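Local coordinates for DUF4627 domain-containing protein (Bacteroides thetaiotaomicron, PDB 3SEE) that is of unknown function but, with its galactose-binding-domain-like fold, probably binds sugars, at residues 12-16 / 17-21. Sequence-based numbering, arbitrary orientation.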
ATOM      1  N   ILE A  12       8.912  -8.579  -4.609  1.00 12.52           N
ATOM      2  CA  ILE A  12       7.532  -9.049  -4.466  1.00 11.41           C
ATOM      3  C   ILE A  12       7.405 -10.405  -5.145  1.00 11.10           C
ATOM      4  O   ILE A  12       7.884 -10.585  -6.243  1.00 13.36           O
ATOM      5  CB  ILE A  12       6.572  -8.034  -5.131  1.00 11.45           C
ATOM      6  CG1 ILE A  12       6.530  -6.734  -4.315  1.00 14.55           C
ATOM      7  CG2 ILE A  12       5.166  -8.614  -5.351  1.00 11.51           C
ATOM      8  CD1 ILE A  12       5.779  -6.844  -3.050  1.00 17.16           C
ATOM      9  N   LYS A  13       6.777 -11.334  -4.439  1.00 10.28           N
ATOM     10  CA  LYS A  13       6.504 -12.703  -4.898  0.50 10.54           C
ATOM     11  C   LYS A  13       5.091 -12.808  -5.475  1.00 10.24           C
ATOM     12  O   LYS A  13       4.212 -12.019  -5.127  1.00  9.99           O
ATOM     13  CB  LYS A  13       6.624 -13.670  -3.722  0.50 10.88           C
ATOM     14  CG  LYS A  13       7.975 -13.637  -2.992  0.50 12.80           C
ATOM     15  CD  LYS A  13       9.114 -13.958  -3.947  0.50 15.23           C
ATOM     16  N   ASN A  14       4.875 -13.798  -6.359  1.00 10.11           N
ATOM     17  CA  ASN A  14       3.596 -13.988  -7.047  1.00 10.23           C
ATOM     18  C   ASN A  14       3.157 -12.642  -7.643  1.00  9.70           C
ATOM     19  O   ASN A  14       2.014 -12.208  -7.523  1.00  9.69           O
ATOM     20  CB  ASN A  14       2.526 -14.568  -6.126  1.00 10.33           C
ATOM     21  CG  ASN A  14       1.261 -14.996  -6.849  1.00  9.87           C
ATOM     22  OD1 ASN A  14       1.276 -15.289  -8.056  1.00 10.96           O
ATOM     23  ND2 ASN A  14       0.143 -15.048  -6.104  1.00 10.62           N
ATOM     24  N   GLU A  15       4.082 -12.037  -8.364  1.00 10.36           N
ATOM     25  CA  GLU A  15       3.953 -10.651  -8.797  1.00 11.17           C
ATOM     26  C   GLU A  15       2.896 -10.409  -9.838  1.00 10.91           C
ATOM     27  O   GLU A  15       2.421  -9.300  -9.983  1.00 11.31           O
ATOM     28  CB  GLU A  15       5.307 -10.149  -9.280  1.00 12.43           C
ATOM     29  CG  GLU A  15       5.810 -10.713 -10.577  1.00 15.51           C
ATOM     30  CD  GLU A  15       6.328 -12.132 -10.559  1.00 21.54           C
ATOM     31  OE1 GLU A  15       6.523 -12.781  -9.490  1.00 21.26           O
ATOM     32  OE2 GLU A  15       6.587 -12.592 -11.712  1.00 28.32           O
ATOM     33  N   LYS A  16       2.532 -11.459 -10.559  1.00 10.25           N
ATOM     34  CA  LYS A  16       1.494 -11.353 -11.580  0.50 10.72           C
ATOM     35  C   LYS A  16       0.223 -12.093 -11.185  1.00 10.57           C
ATOM     36  O   LYS A  16      -0.694 -12.249 -11.999  1.00 11.29           O
ATOM     37  CB  LYS A  16       2.015 -11.823 -12.942  0.50 11.59           C
ATOM     38  CG  LYS A  16       2.971 -10.799 -13.564  0.50 12.61           C
ATOM     39  CD  LYS A  16       3.599 -11.319 -14.819  0.50 16.13           C
ATOM     40  CE  LYS A  16       4.456 -10.292 -15.499  0.50 17.62           C
ATOM     41  NZ  LYS A  16       5.634  -9.870 -14.672  0.50 20.09           N
ATOM     42  N   PHE A  17       0.133 -12.512  -9.931  1.00  9.79           N
ATOM     43  CA  PHE A  17      -1.072 -13.185  -9.431  1.00  9.84           C
ATOM     44  C   PHE A  17      -1.368 -14.443 -10.216  1.00 10.36           C
ATOM     45  O   PHE A  17      -2.493 -14.878 -10.300  1.00 10.31           O
ATOM     46  CB  PHE A  17      -2.255 -12.226  -9.369  1.00  9.62           C
ATOM     47  CG  PHE A  17      -1.945 -11.010  -8.552  1.00  9.04           C
ATOM     48  CD1 PHE A  17      -1.931 -11.060  -7.166  1.00  9.68           C
ATOM     49  CD2 PHE A  17      -1.624  -9.818  -9.156  1.00 10.53           C
ATOM     50  CE1 PHE A  17      -1.591  -9.954  -6.409  1.00 10.32           C
ATOM     51  CE2 PHE A  17      -1.262  -8.709  -8.397  1.00 10.93           C
ATOM     52  CZ  PHE A  17      -1.253  -8.794  -7.024  1.00 10.17           C
ATOM     53  N   ALA A  18      -0.325 -15.067 -10.760  1.00 11.04           N
ATOM     54  CA  ALA A  18      -0.520 -16.336 -11.454  1.00 11.69           C
ATOM     55  C   ALA A  18      -1.036 -17.433 -10.540  1.00 12.21           C
ATOM     56  O   ALA A  18      -1.759 -18.328 -10.996  1.00 13.86           O
ATOM     57  CB  ALA A  18       0.768 -16.774 -12.134  1.00 13.72           C
ATOM     58  N   THR A  19      -0.672 -17.377  -9.257  1.00 12.76           N
ATOM     59  CA  THR A  19      -1.227 -18.234  -8.219  1.00 14.08           C
ATOM     60  C   THR A  19      -2.400 -17.511  -7.550  1.00 12.68           C
ATOM     61  O   THR A  19      -2.261 -16.353  -7.130  1.00 12.05           O
ATOM     62  CB  THR A  19      -0.116 -18.558  -7.168  1.00 15.01           C
ATOM     63  OG1 THR A  19       0.939 -19.253  -7.856  1.00 20.74           O
ATOM     64  CG2 THR A  19      -0.649 -19.436  -6.040  1.00 18.51           C
ATOM     65  N   GLU A  20      -3.551 -18.177  -7.443  1.00 13.23           N
ATOM     66  CA  GLU A  20      -4.722 -17.616  -6.809  1.00 13.12           C
ATOM     67  C   GLU A  20      -4.418 -17.182  -5.375  1.00 12.54           C
ATOM     68  O   GLU A  20      -3.740 -17.892  -4.614  1.00 14.53           O
ATOM     69  CB  GLU A  20      -5.870 -18.644  -6.829  1.00 14.22           C
ATOM     70  CG  GLU A  20      -7.160 -18.136  -6.194  1.00 15.61           C
ATOM     71  CD  GLU A  20      -8.349 -19.076  -6.372  1.00 20.41           C
ATOM     72  OE1 GLU A  20      -8.142 -20.202  -6.853  1.00 24.28           O
ATOM     73  OE2 GLU A  20      -9.480 -18.652  -6.082  1.00 22.12           O
ATOM     74  N   VAL A  21      -4.927 -16.005  -5.020  1.00 11.85           N
ATOM     75  CA  VAL A  21      -4.766 -15.438  -3.679  1.00 11.86           C
ATOM     76  C   VAL A  21      -6.106 -15.418  -2.981  1.00 12.60           C
ATOM     77  O   VAL A  21      -7.041 -14.744  -3.435  1.00 13.02           O
ATOM     78  CB  VAL A  21      -4.258 -14.002  -3.767  1.00 10.76           C
ATOM     79  CG1 VAL A  21      -4.226 -13.341  -2.372  1.00 10.85           C
ATOM     80  CG2 VAL A  21      -2.868 -13.967  -4.421  1.00 11.51           C
TER
HETATM   81  O   HOH W   1       2.651 -14.399 -10.497  1.00 13.08           O
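The side-chain amide of Asn14 is gripped at both ends by the backbone of Thr19: ND2 donates to Thr19 O at 2.9 Å, while OD1 accepts from Thr19 N at 3.1 Å. A type I beta turn runs from Asn14 to Phe17, in the loop that leads to strand 24-25 of a galactose-binding-like beta fold. CG lies anti to the backbone N (chi1 -170°), which carries the amide to the Thr19 backbone, two residues beyond the turn; Thr19 O lies close to the amide plane, and the N-H of Thr19 is tilted 26° from the OD1 carbonyl plane. The turn itself is closed by the bond from Phe17 N to Asn14 O (3.1 Å). That same oxygen also accepts from Trp36 NE1 and lies over one face of the Phe17 ring, offset toward the rim; the ring's other neighbours include Leu81, Met63 and Val217. A water accepts from Lys16 N and Ala18 N, bridging the backbone on both sides of Phe17. Were this asparagine an alanine, the N-H and the carbonyl of Thr19 would probably both lose their side-chain mates, leaving the chain after the turn less firmly tied to it. Beyond the paired bonds, Val21 CG2 packs against Asn14 ND2 at 3.6 Å.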